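CCMAN5 (PDB 2XSG) is a bacterial family 92 glycoside hydrolase with alpha-mannosidase activity that enables mannose-6-phosphate modification of lysosomal enzymes produced in yeast. Local coordinates at residues A[365-368]-A[369-372]; A[413-416]-A[417-421]; A[429-432]-A[433-437]; A[14-17]-A[18-21]; A[679-682]-A[683-686]. All blocks are in the same frame, centred on the assembly; numbering follows the deposited sequence.

Contacts 1, 2 and 5 form one connected region of the GH92 catalytic part. The centres of contacts 1 and 2 are about 12 Å apart, and Y371 OH lies 2.6 Å from D415 OD2, a probable hydrogen bond. Contacts 2 and 5 are about 10 Å apart by centres and share two probable hydrogen bonds: D415 OD1 to G683 N and K419 NZ to S684 O, each 2.9 Å. Contact 3 comes within about 4 Å of contact 2, nearest atoms, without touching it. Contact 4, in the N-terminal family region, is about 34 Å from contact 2 between centres, across the chain's centre. None of the calcium ligands N588, E589 and D662 belongs to these segments.

Contact 1: residues A[365-368]-A[369-372]; sequences YIDP and ALYR
The ring of Y371 meets the carbonyl of P368 at its edge, with P368 O near the ring plane and 4.0 Å from CD1. F360, I363 and A364 of the preceding helix also pack on this tyrosine, the F421 ring meets it with planes about 60° apart, and its OH bonds to D415. The other flat group, the D367 carboxylate, lies against L370: D367 CG is 3.4 Å from L370 CB, and the two side chains cross at about a right angle. D367 CG stands anti to its own N (chi1 -168°), which carries OD1 toward the opening turn of helix 368-387. There OD1 accepts a weak hydrogen bond from L370 N at 3.3 Å. This makes D367 the N-cap of that helix, and it is also the first residue to leave the helical conformation of helix 353-366, so one residue divides the two helices. P368 follows the cap, and its lack of an N-H costs nothing in a first turn. A water 2.5 Å from D367 OD1, a short distance, donates to that atom and accepts from A369 N. An alanine in place of D367 would probably leave L370 N without its cap and the water without its carboxylate anchor. The regular bonds begin at once: Y371 N donates to D367 O (3.1 Å, 172° at the hydrogen) and R372 N to P368 O (2.8 Å).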
loop_
_atom_site.group_PDB
_atom_site.type_symbol
_atom_site.label_atom_id
_atom_site.label_comp_id
_atom_site.label_asym_id
_atom_site.label_seq_id
_atom_site.Cartn_x
_atom_site.Cartn_y
_atom_site.Cartn_z
ATOM N N TYR A 365 -8.490 -7.068 -11.313
ATOM C CA TYR A 365 -8.258 -8.150 -12.282
ATOM C C TYR A 365 -7.435 -9.335 -11.757
ATOM O O TYR A 365 -7.314 -10.366 -12.432
ATOM C CB TYR A 365 -7.819 -7.627 -13.667
ATOM C CG TYR A 365 -6.392 -7.131 -13.834
ATOM C CD1 TYR A 365 -5.310 -7.985 -13.676
ATOM C CD2 TYR A 365 -6.137 -5.813 -14.243
ATOM C CE1 TYR A 365 -4.002 -7.534 -13.873
ATOM C CE2 TYR A 365 -4.848 -5.356 -14.458
ATOM C CZ TYR A 365 -3.775 -6.231 -14.262
ATOM O OH TYR A 365 -2.482 -5.794 -14.465
ATOM N N ILE A 366 -6.909 -9.209 -10.536
ATOM C CA ILE A 366 -6.156 -10.303 -9.925
ATOM C C ILE A 366 -7.016 -11.115 -8.940
ATOM O O ILE A 366 -6.961 -12.348 -8.948
ATOM C CB ILE A 366 -4.819 -9.816 -9.323
ATOM C CG1 ILE A 366 -3.851 -9.492 -10.478
ATOM C CG2 ILE A 366 -4.183 -10.897 -8.420
ATOM C CD1 ILE A 366 -2.641 -8.717 -10.084
ATOM N N ASP A 367 -7.822 -10.417 -8.134
ATOM C CA ASP A 367 -8.718 -11.043 -7.165
ATOM C C ASP A 367 -10.043 -10.278 -7.117
ATOM O O ASP A 367 -10.260 -9.449 -6.222
ATOM C CB ASP A 367 -8.057 -11.092 -5.785
ATOM C CG ASP A 367 -8.808 -11.976 -4.797
ATOM O OD1 ASP A 367 -9.988 -12.325 -5.033
ATOM O OD2 ASP A 367 -8.198 -12.324 -3.770
ATOM N N PRO A 368 -10.930 -10.535 -8.103
ATOM C CA PRO A 368 -12.173 -9.744 -8.212
ATOM C C PRO A 368 -13.044 -9.745 -6.941
ATOM O O PRO A 368 -13.583 -8.686 -6.567
ATOM C CB PRO A 368 -12.899 -10.397 -9.404
ATOM C CG PRO A 368 -11.795 -10.979 -10.236
ATOM C CD PRO A 368 -10.789 -11.492 -9.217
ATOM N N ALA A 369 -13.156 -10.905 -6.275
ATOM C CA ALA A 369 -13.985 -11.053 -5.061
ATOM C C ALA A 369 -13.462 -10.206 -3.910
ATOM O O ALA A 369 -14.241 -9.602 -3.172
ATOM C CB ALA A 369 -14.048 -12.513 -4.621
ATOM N N LEU A 370 -12.141 -10.178 -3.746
ATOM C CA LEU A 370 -11.540 -9.362 -2.697
ATOM C C LEU A 370 -11.795 -7.891 -2.992
ATOM O O LEU A 370 -12.197 -7.127 -2.120
ATOM C CB LEU A 370 -10.035 -9.633 -2.598
ATOM C CG LEU A 370 -9.226 -8.826 -1.575
ATOM C CD1 LEU A 370 -9.677 -9.165 -0.127
ATOM C CD2 LEU A 370 -7.726 -9.087 -1.741
ATOM N N TYR A 371 -11.565 -7.510 -4.240
ATOM C CA TYR A 371 -11.798 -6.140 -4.699
ATOM C C TYR A 371 -13.226 -5.719 -4.433
ATOM O O TYR A 371 -13.449 -4.619 -3.929
ATOM C CB TYR A 371 -11.494 -6.043 -6.190
ATOM C CG TYR A 371 -11.962 -4.799 -6.918
ATOM C CD1 TYR A 371 -13.148 -4.817 -7.646
ATOM C CD2 TYR A 371 -11.175 -3.646 -6.967
ATOM C CE1 TYR A 371 -13.576 -3.726 -8.365
ATOM C CE2 TYR A 371 -11.601 -2.520 -7.680
ATOM C CZ TYR A 371 -12.808 -2.575 -8.377
ATOM O OH TYR A 371 -13.260 -1.504 -9.108
ATOM N N ARG A 372 -14.185 -6.581 -4.776
ATOM C CA ARG A 372 -15.581 -6.273 -4.514
ATOM C C ARG A 372 -15.781 -5.999 -3.010
ATOM O O ARG A 372 -16.405 -5.003 -2.641
ATOM C CB ARG A 372 -16.531 -7.369 -5.013
ATOM C CG ARG A 372 -18.013 -6.946 -4.903
ATOM C CD ARG A 372 -19.062 -8.040 -5.210
ATOM N NE ARG A 372 -20.377 -7.396 -5.377
ATOM C CZ ARG A 372 -21.164 -7.021 -4.367
ATOM N NH1 ARG A 372 -20.803 -7.253 -3.103
ATOM N NH2 ARG A 372 -22.324 -6.416 -4.608
HETATM O O HOH W 1 -11.443 -13.610 -6.684
#

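Contact 2: residues A[413-416]-A[417-421]; sequences VADA and IAKGF
K419 and D415, four residues apart, form a salt bridge in which K419 NZ lies well out of the carboxylate plane, near both oxygens, 2.8 Å from D415 OD2 and 2.9 Å from D415 OD1; as hydrogen bonds both are weak. The lysine chain runs extended to CE and bends only at its last torsion (chi4 72°), which swings NZ over to the acid. Each partner is shared: D415 also accepts from Y371 OH, S361 OG and G683 N, while NZ donates to S684 O. With a leucine in place of K419, the buried D415 carboxylate is likely to lack its balancing charge and S684 O its donor. Just beyond, the helix ends in a Schellman motif. F421 N donates to A416 O at 3.0 Å and G420 N to I417 O at 2.9 Å, with G420 at positive phi, a conformation that favours glycine. The F421 ring turns its edge to A416 O, which lies 3.4 Å from CD1. Apolar contacts finish the set: V413 CG1 meets I417 CD1 at 4.1 Å, the two side chains side by side, and A416 CB meets F421 CB at 4.0 Å. V413, A414 and I417 face helix 455-474, A416 packs on helix 368-387, and K419 and F421 reach Y738 of helix 738-742.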
loop_
_atom_site.group_PDB
_atom_site.type_symbol
_atom_site.label_atom_id
_atom_site.label_comp_id
_atom_site.label_asym_id
_atom_site.label_seq_id
_atom_site.Cartn_x
_atom_site.Cartn_y
_atom_site.Cartn_z
ATOM N N VAL A 413 -14.721 3.913 -5.965
ATOM C CA VAL A 413 -16.102 3.406 -6.038
ATOM C C VAL A 413 -16.534 3.379 -7.506
ATOM O O VAL A 413 -17.112 2.396 -7.987
ATOM C CB VAL A 413 -17.111 4.255 -5.187
ATOM C CG1 VAL A 413 -18.540 3.720 -5.370
ATOM C CG2 VAL A 413 -16.748 4.208 -3.705
ATOM N N ALA A 414 -16.244 4.462 -8.207
ATOM C CA ALA A 414 -16.562 4.587 -9.635
ATOM C C ALA A 414 -15.865 3.517 -10.468
ATOM O O ALA A 414 -16.383 3.104 -11.497
ATOM C CB ALA A 414 -16.180 5.970 -10.128
ATOM N N ASP A 415 -14.684 3.089 -10.015
ATOM C CA ASP A 415 -13.903 2.040 -10.670
ATOM C C ASP A 415 -14.689 0.732 -10.723
ATOM O O ASP A 415 -14.750 0.088 -11.772
ATOM C CB ASP A 415 -12.560 1.829 -9.945
ATOM C CG ASP A 415 -11.580 0.993 -10.749
ATOM O OD1 ASP A 415 -10.841 1.572 -11.575
ATOM O OD2 ASP A 415 -11.542 -0.240 -10.555
ATOM N N ALA A 416 -15.286 0.348 -9.597
ATOM C CA ALA A 416 -16.143 -0.854 -9.537
ATOM C C ALA A 416 -17.416 -0.687 -10.360
ATOM O O ALA A 416 -17.821 -1.596 -11.091
ATOM C CB ALA A 416 -16.470 -1.203 -8.101
ATOM N N ILE A 417 -18.046 0.478 -10.275
ATOM C CA ILE A 417 -19.236 0.714 -11.085
ATOM C C ILE A 417 -18.910 0.648 -12.581
ATOM O O ILE A 417 -19.587 -0.040 -13.325
ATOM C CB ILE A 417 -19.958 2.040 -10.722
ATOM C CG1 ILE A 417 -20.415 2.021 -9.252
ATOM C CG2 ILE A 417 -21.141 2.268 -11.678
ATOM C CD1 ILE A 417 -20.852 3.396 -8.683
ATOM N N ALA A 418 -17.863 1.342 -13.027
ATOM C CA ALA A 418 -17.515 1.318 -14.456
ATOM C C ALA A 418 -17.208 -0.111 -14.904
ATOM O O ALA A 418 -17.495 -0.483 -16.050
ATOM C CB ALA A 418 -16.349 2.248 -14.752
ATOM N N LYS A 419 -16.643 -0.903 -13.993
ATOM C CA LYS A 419 -16.307 -2.310 -14.256
ATOM C C LYS A 419 -17.499 -3.275 -14.148
ATOM O O LYS A 419 -17.317 -4.487 -14.255
ATOM C CB LYS A 419 -15.151 -2.789 -13.353
ATOM C CG LYS A 419 -13.760 -2.404 -13.851
ATOM C CD LYS A 419 -12.668 -2.738 -12.837
ATOM C CE LYS A 419 -11.304 -2.268 -13.312
ATOM N NZ LYS A 419 -11.123 -0.783 -13.270
ATOM N N GLY A 420 -18.705 -2.743 -13.942
ATOM C CA GLY A 420 -19.937 -3.561 -13.987
ATOM C C GLY A 420 -20.318 -4.268 -12.693
ATOM O O GLY A 420 -21.178 -5.150 -12.694
ATOM N N PHE A 421 -19.668 -3.907 -11.591
ATOM C CA PHE A 421 -20.044 -4.413 -10.272
ATOM C C PHE A 421 -21.302 -3.704 -9.804
ATOM O O PHE A 421 -21.438 -2.479 -9.929
ATOM C CB PHE A 421 -18.916 -4.179 -9.251
ATOM C CG PHE A 421 -17.733 -5.088 -9.423
ATOM C CD1 PHE A 421 -16.715 -4.771 -10.323
ATOM C CD2 PHE A 421 -17.629 -6.267 -8.682
ATOM C CE1 PHE A 421 -15.628 -5.629 -10.493
ATOM C CE2 PHE A 421 -16.531 -7.122 -8.837
ATOM C CZ PHE A 421 -15.535 -6.798 -9.740
#

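Contact 3: residues A[429-432]-A[433-437]; sequences EAYP and ALQRL
Y431 lies alongside Q435, one helical turn on, both side chains pointing the same way. The phenol and amide planes stand 80° apart, and Q435 NE2 is 3.7 Å from Y431 CZ, approaching the ring obliquely. The glutamine reaches this position with CG anti to the backbone N (chi1 -169°) and a bend at chi2 of 82°, which folds the amide back toward the tyrosine. The phenol OH hydrogen-bonds to the carboxylate of E480, on helix 478-495. On another side of the helix R436 curls back, and P432 O lies over one face of its guanidinium, off-centre and 3.6 Å from NH1; A433 CA lies over the same face. R436 NH1 is also committed to a salt bridge with E386. P432 has no N-H to give to the turn before, and the helix kinks there, yet hydrogen bonding carries on: L434 N to A430 O at 2.9 Å, Q435 N to Y431 O at 2.8 Å and R436 N to P432 O at 3.1 Å. A430 CB touches L434 CD1 at 4.3 Å. Helix 427-438 packs against three others: P432, A433 and L437 face helix 368-387, Y431, L434 and Q435 face helix 455-474, and Y431 and Q435 also reach helix 478-495.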
loop_
_atom_site.group_PDB
_atom_site.type_symbol
_atom_site.label_atom_id
_atom_site.label_comp_id
_atom_site.label_asym_id
_atom_site.label_seq_id
_atom_site.Cartn_x
_atom_site.Cartn_y
_atom_site.Cartn_z
ATOM N N GLU A 429 -26.572 6.024 0.776
ATOM C CA GLU A 429 -26.092 6.671 2.013
ATOM C C GLU A 429 -24.655 7.176 1.905
ATOM O O GLU A 429 -24.326 8.240 2.444
ATOM C CB GLU A 429 -26.122 5.707 3.196
ATOM C CG GLU A 429 -27.450 5.438 3.806
ATOM C CD GLU A 429 -27.312 4.502 4.979
ATOM O OE1 GLU A 429 -26.750 4.924 6.026
ATOM O OE2 GLU A 429 -27.747 3.335 4.838
ATOM N N ALA A 430 -23.791 6.390 1.262
ATOM C CA ALA A 430 -22.407 6.781 1.060
ATOM C C ALA A 430 -22.301 8.086 0.260
ATOM O O ALA A 430 -21.486 8.946 0.567
ATOM C CB ALA A 430 -21.626 5.644 0.357
ATOM N N TYR A 431 -23.155 8.233 -0.754
ATOM C CA TYR A 431 -23.064 9.361 -1.706
ATOM C C TYR A 431 -22.935 10.784 -1.103
ATOM O O TYR A 431 -22.001 11.493 -1.441
ATOM C CB TYR A 431 -24.177 9.272 -2.764
ATOM C CG TYR A 431 -24.083 10.318 -3.844
ATOM C CD1 TYR A 431 -23.183 10.179 -4.888
ATOM C CD2 TYR A 431 -24.904 11.450 -3.819
ATOM C CE1 TYR A 431 -23.075 11.136 -5.879
ATOM C CE2 TYR A 431 -24.812 12.418 -4.809
ATOM C CZ TYR A 431 -23.888 12.248 -5.837
ATOM O OH TYR A 431 -23.785 13.186 -6.826
ATOM N N PRO A 432 -23.846 11.201 -0.203
ATOM C CA PRO A 432 -23.675 12.556 0.340
ATOM C C PRO A 432 -22.367 12.747 1.126
ATOM O O PRO A 432 -21.798 13.844 1.109
ATOM C CB PRO A 432 -24.877 12.717 1.276
ATOM C CG PRO A 432 -25.325 11.317 1.552
ATOM C CD PRO A 432 -25.086 10.580 0.288
ATOM N N ALA A 433 -21.905 11.703 1.812
ATOM C CA ALA A 433 -20.620 11.764 2.495
ATOM C C ALA A 433 -19.458 11.838 1.503
ATOM O O ALA A 433 -18.451 12.492 1.770
ATOM C CB ALA A 433 -20.449 10.582 3.456
ATOM N N LEU A 434 -19.606 11.171 0.365
ATOM C CA LEU A 434 -18.621 11.273 -0.701
ATOM C C LEU A 434 -18.642 12.682 -1.315
ATOM O O LEU A 434 -17.579 13.228 -1.623
ATOM C CB LEU A 434 -18.826 10.186 -1.757
ATOM C CG LEU A 434 -18.465 8.742 -1.394
ATOM C CD1 LEU A 434 -19.049 7.786 -2.409
ATOM C CD2 LEU A 434 -16.975 8.558 -1.294
ATOM N N GLN A 435 -19.832 13.280 -1.454
ATOM C CA GLN A 435 -19.936 14.671 -1.897
ATOM C C GLN A 435 -19.186 15.649 -0.977
ATOM O O GLN A 435 -18.459 16.517 -1.467
ATOM C CB GLN A 435 -21.406 15.105 -2.070
ATOM C CG GLN A 435 -21.589 16.453 -2.787
ATOM C CD GLN A 435 -21.524 16.353 -4.311
ATOM O OE1 GLN A 435 -20.743 17.060 -4.967
ATOM N NE2 GLN A 435 -22.355 15.487 -4.882
ATOM N N ARG A 436 -19.342 15.504 0.343
ATOM C CA ARG A 436 -18.651 16.393 1.291
ATOM C C ARG A 436 -17.133 16.188 1.250
ATOM O O ARG A 436 -16.369 17.138 1.432
ATOM C CB ARG A 436 -19.150 16.203 2.728
ATOM C CG ARG A 436 -20.621 16.545 2.957
ATOM C CD ARG A 436 -20.951 16.516 4.466
ATOM N NE ARG A 436 -20.846 15.164 5.027
ATOM C CZ ARG A 436 -21.833 14.272 5.002
ATOM N NH1 ARG A 436 -23.011 14.582 4.449
ATOM N NH2 ARG A 436 -21.648 13.066 5.530
ATOM N N LEU A 437 -16.712 14.942 1.025
ATOM C CA LEU A 437 -15.302 14.614 0.867
ATOM C C LEU A 437 -14.702 15.392 -0.302
ATOM O O LEU A 437 -13.671 16.045 -0.164
ATOM C CB LEU A 437 -15.121 13.110 0.614
ATOM C CG LEU A 437 -13.679 12.684 0.344
ATOM C CD1 LEU A 437 -12.884 12.626 1.653
ATOM C CD2 LEU A 437 -13.615 11.348 -0.370
#

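Contact 4: residues A[14-17]-A[18-21]; sequences DVFV and GTEG
T19 grips the carbonyl of F16 twice: its hydroxyl OG1 donates to F16 O at a short 2.6 Å, and its backbone N donates to the same atom at 3.1 Å. The two donors arrive differently, the hydroxyl close to the carbonyl plane and the N-H well above it, 44° out. OG1 can do this because it occupies the crowded position between the threonine's own N and carbonyl carbon (chi1 65°), which turns it back over the bend and near the plane of the F16 ring, at its edge. The methyl CG2 takes the other branch and touches V15 O at 3.4 Å. The N-H bond closes a type II beta turn from F16 to T19, which overlaps a type I turn from D14 to V17, closed by V17 N to D14 O at 3.1 Å. At the third position of the second turn sits G18, where a CB would be jammed against V17 O, so the backbone itself demands glycine. An Asx turn tightens the start: D14 OD1 accepts from F16 N at 3.0 Å, met from above the carboxylate plane. V15 CG2 covers one face of the F16 ring near its rim. F16 packs on strand 106-109 and on P28 and Y52, while V17 O accepts from R317 and E20 forms a salt bridge with R653.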
loop_
_atom_site.group_PDB
_atom_site.type_symbol
_atom_site.label_atom_id
_atom_site.label_comp_id
_atom_site.label_asym_id
_atom_site.label_seq_id
_atom_site.Cartn_x
_atom_site.Cartn_y
_atom_site.Cartn_z
ATOM N N ASP A 14 10.550 -12.465 -1.149
ATOM C CA ASP A 14 11.582 -11.979 -0.243
ATOM C C ASP A 14 11.002 -10.849 0.631
ATOM O O ASP A 14 10.966 -9.682 0.206
ATOM C CB ASP A 14 12.801 -11.491 -1.048
ATOM C CG ASP A 14 13.999 -11.122 -0.169
ATOM O OD1 ASP A 14 13.862 -10.956 1.073
ATOM O OD2 ASP A 14 15.095 -10.958 -0.747
ATOM N N VAL A 15 10.583 -11.191 1.854
ATOM C CA VAL A 15 9.942 -10.208 2.738
ATOM C C VAL A 15 10.899 -9.108 3.230
ATOM O O VAL A 15 10.479 -8.173 3.903
ATOM C CB VAL A 15 9.210 -10.854 3.953
ATOM C CG1 VAL A 15 8.152 -11.867 3.506
ATOM C CG2 VAL A 15 10.207 -11.484 4.940
ATOM N N PHE A 16 12.183 -9.219 2.902
ATOM C CA PHE A 16 13.143 -8.202 3.324
ATOM C C PHE A 16 13.327 -7.100 2.299
ATOM O O PHE A 16 13.907 -6.060 2.597
ATOM C CB PHE A 16 14.478 -8.833 3.693
ATOM C CG PHE A 16 14.411 -9.658 4.938
ATOM C CD1 PHE A 16 14.265 -9.049 6.184
ATOM C CD2 PHE A 16 14.495 -11.037 4.863
ATOM C CE1 PHE A 16 14.192 -9.810 7.346
ATOM C CE2 PHE A 16 14.423 -11.813 6.017
ATOM C CZ PHE A 16 14.278 -11.201 7.261
ATOM N N VAL A 17 12.800 -7.316 1.102
ATOM C CA VAL A 17 12.855 -6.298 0.070
ATOM C C VAL A 17 12.119 -5.060 0.555
ATOM O O VAL A 17 10.953 -5.136 0.951
ATOM C CB VAL A 17 12.284 -6.807 -1.261
ATOM C CG1 VAL A 17 11.971 -5.618 -2.219
ATOM C CG2 VAL A 17 13.283 -7.796 -1.885
ATOM N N GLY A 18 12.818 -3.930 0.532
ATOM C CA GLY A 18 12.234 -2.660 0.959
ATOM C C GLY A 18 12.290 -2.370 2.466
ATOM O O GLY A 18 11.698 -1.390 2.919
ATOM N N THR A 19 13.000 -3.202 3.230
ATOM C CA THR A 19 13.069 -3.065 4.703
ATOM C C THR A 19 14.306 -2.302 5.220
ATOM O O THR A 19 14.498 -2.172 6.437
ATOM C CB THR A 19 12.999 -4.433 5.407
ATOM O OG1 THR A 19 14.160 -5.209 5.065
ATOM C CG2 THR A 19 11.698 -5.203 5.015
ATOM N N GLU A 20 15.143 -1.813 4.309
ATOM C CA GLU A 20 16.297 -0.984 4.712
ATOM C C GLU A 20 15.944 0.499 4.699
ATOM O O GLU A 20 15.355 0.991 3.736
ATOM C CB GLU A 20 17.523 -1.239 3.827
ATOM C CG GLU A 20 18.786 -0.453 4.285
ATOM C CD GLU A 20 20.092 -1.102 3.853
ATOM O OE1 GLU A 20 20.081 -2.301 3.529
ATOM O OE2 GLU A 20 21.142 -0.420 3.862
ATOM N N GLY A 21 16.278 1.186 5.788
ATOM C CA GLY A 21 16.330 2.652 5.826
ATOM C C GLY A 21 15.120 3.305 5.208
ATOM O O GLY A 21 14.012 2.926 5.514
#

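Contact 5: residues A[679-682]-A[683-686]; sequences PVTA and GSSQ
A type II beta turn from T681 to S684 runs directly into an ST turn at S684, in the loop that joins strand 677-678 to strand 686-689. S684 OG links the two. It donates to T681 O at 2.8 Å and accepts from Q686 N at 3.1 Å in a nearly straight bond (167° at the hydrogen). By contrast, S684 N reaches T681 O only weakly, at 3.4 Å, so the hydroxyl gives the turn its shorter closure. The serine torsion places OG between N and the carbonyl carbon (chi1 80°), swung inward over the turn, and S684 CB meets T681 CG2 at 3.7 Å. G683 is needed where it is, since a CB there would clash with A682 O. Two waters tie the loop's arms together: one accepts from T681 N at 3.0 Å and donates weakly to Q686 O, the other donates to T681 O at 3.2 Å and to Q686 O at 2.8 Å. Outside partners anchor the loop: T681 OG1 donates to A547 O, G683 N to D415 and Y463 OH to A682 O. Because S684 OG gives its one hydrogen to T681 O and accepts from Q686 N, its direction is fixed and a buried hydroxyl is satisfied by two backbone groups.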
loop_
_atom_site.group_PDB
_atom_site.type_symbol
_atom_site.label_atom_id
_atom_site.label_comp_id
_atom_site.label_asym_id
_atom_site.label_seq_id
_atom_site.Cartn_x
_atom_site.Cartn_y
_atom_site.Cartn_z
ATOM N N PRO A 679 -3.816 0.623 -15.307
ATOM C CA PRO A 679 -5.008 1.460 -15.301
ATOM C C PRO A 679 -4.666 2.953 -15.387
ATOM O O PRO A 679 -4.551 3.636 -14.362
ATOM C CB PRO A 679 -5.653 1.116 -13.950
ATOM C CG PRO A 679 -4.459 0.863 -13.058
ATOM C CD PRO A 679 -3.387 0.263 -13.938
ATOM N N VAL A 680 -4.514 3.471 -16.595
ATOM C CA VAL A 680 -4.379 4.928 -16.737
ATOM C C VAL A 680 -5.613 5.623 -16.132
ATOM O O VAL A 680 -5.494 6.459 -15.247
ATOM C CB VAL A 680 -4.109 5.359 -18.214
ATOM C CG1 VAL A 680 -4.249 6.876 -18.391
ATOM C CG2 VAL A 680 -2.711 4.896 -18.636
ATOM N N THR A 681 -6.790 5.211 -16.559
ATOM C CA THR A 681 -8.021 5.763 -16.016
ATOM C C THR A 681 -8.604 4.830 -14.965
ATOM O O THR A 681 -9.331 3.895 -15.300
ATOM C CB THR A 681 -9.046 6.030 -17.140
ATOM O OG1 THR A 681 -8.395 6.748 -18.191
ATOM C CG2 THR A 681 -10.207 6.853 -16.626
ATOM N N ALA A 682 -8.244 5.067 -13.699
ATOM C CA ALA A 682 -8.964 4.496 -12.582
ATOM C C ALA A 682 -10.347 5.128 -12.641
ATOM O O ALA A 682 -10.488 6.292 -13.034
ATOM C CB ALA A 682 -8.278 4.840 -11.277
ATOM N N GLY A 683 -11.365 4.363 -12.281
ATOM C CA GLY A 683 -12.731 4.843 -12.408
ATOM C C GLY A 683 -13.294 4.606 -13.797
ATOM O O GLY A 683 -14.327 5.169 -14.158
ATOM N N SER A 684 -12.608 3.792 -14.585
ATOM C CA SER A 684 -13.137 3.320 -15.871
ATOM C C SER A 684 -12.975 1.800 -15.887
ATOM O O SER A 684 -12.514 1.218 -14.902
ATOM C CB SER A 684 -12.384 3.950 -17.046
ATOM O OG SER A 684 -11.157 3.296 -17.272
ATOM N N SER A 685 -13.345 1.161 -16.988
ATOM C CA SER A 685 -13.192 -0.283 -17.092
ATOM C C SER A 685 -11.990 -0.658 -17.955
ATOM O O SER A 685 -11.810 -1.825 -18.298
ATOM C CB SER A 685 -14.473 -0.913 -17.633
ATOM O OG SER A 685 -14.800 -0.375 -18.898
ATOM N N GLN A 686 -11.159 0.328 -18.289
ATOM C CA GLN A 686 -10.050 0.096 -19.246
ATOM C C GLN A 686 -8.644 -0.066 -18.648
ATOM O O GLN A 686 -8.336 0.485 -17.572
ATOM C CB GLN A 686 -10.047 1.182 -20.319
ATOM C CG GLN A 686 -11.224 1.035 -21.292
ATOM C CD GLN A 686 -11.129 1.980 -22.472
ATOM O OE1 GLN A 686 -12.051 2.044 -23.289
ATOM N NE2 GLN A 686 -10.021 2.704 -22.583
HETATM O O HOH W 2 -6.787 2.889 -18.528
HETATM O O HOH W 3 -9.003 0.711 -14.828
#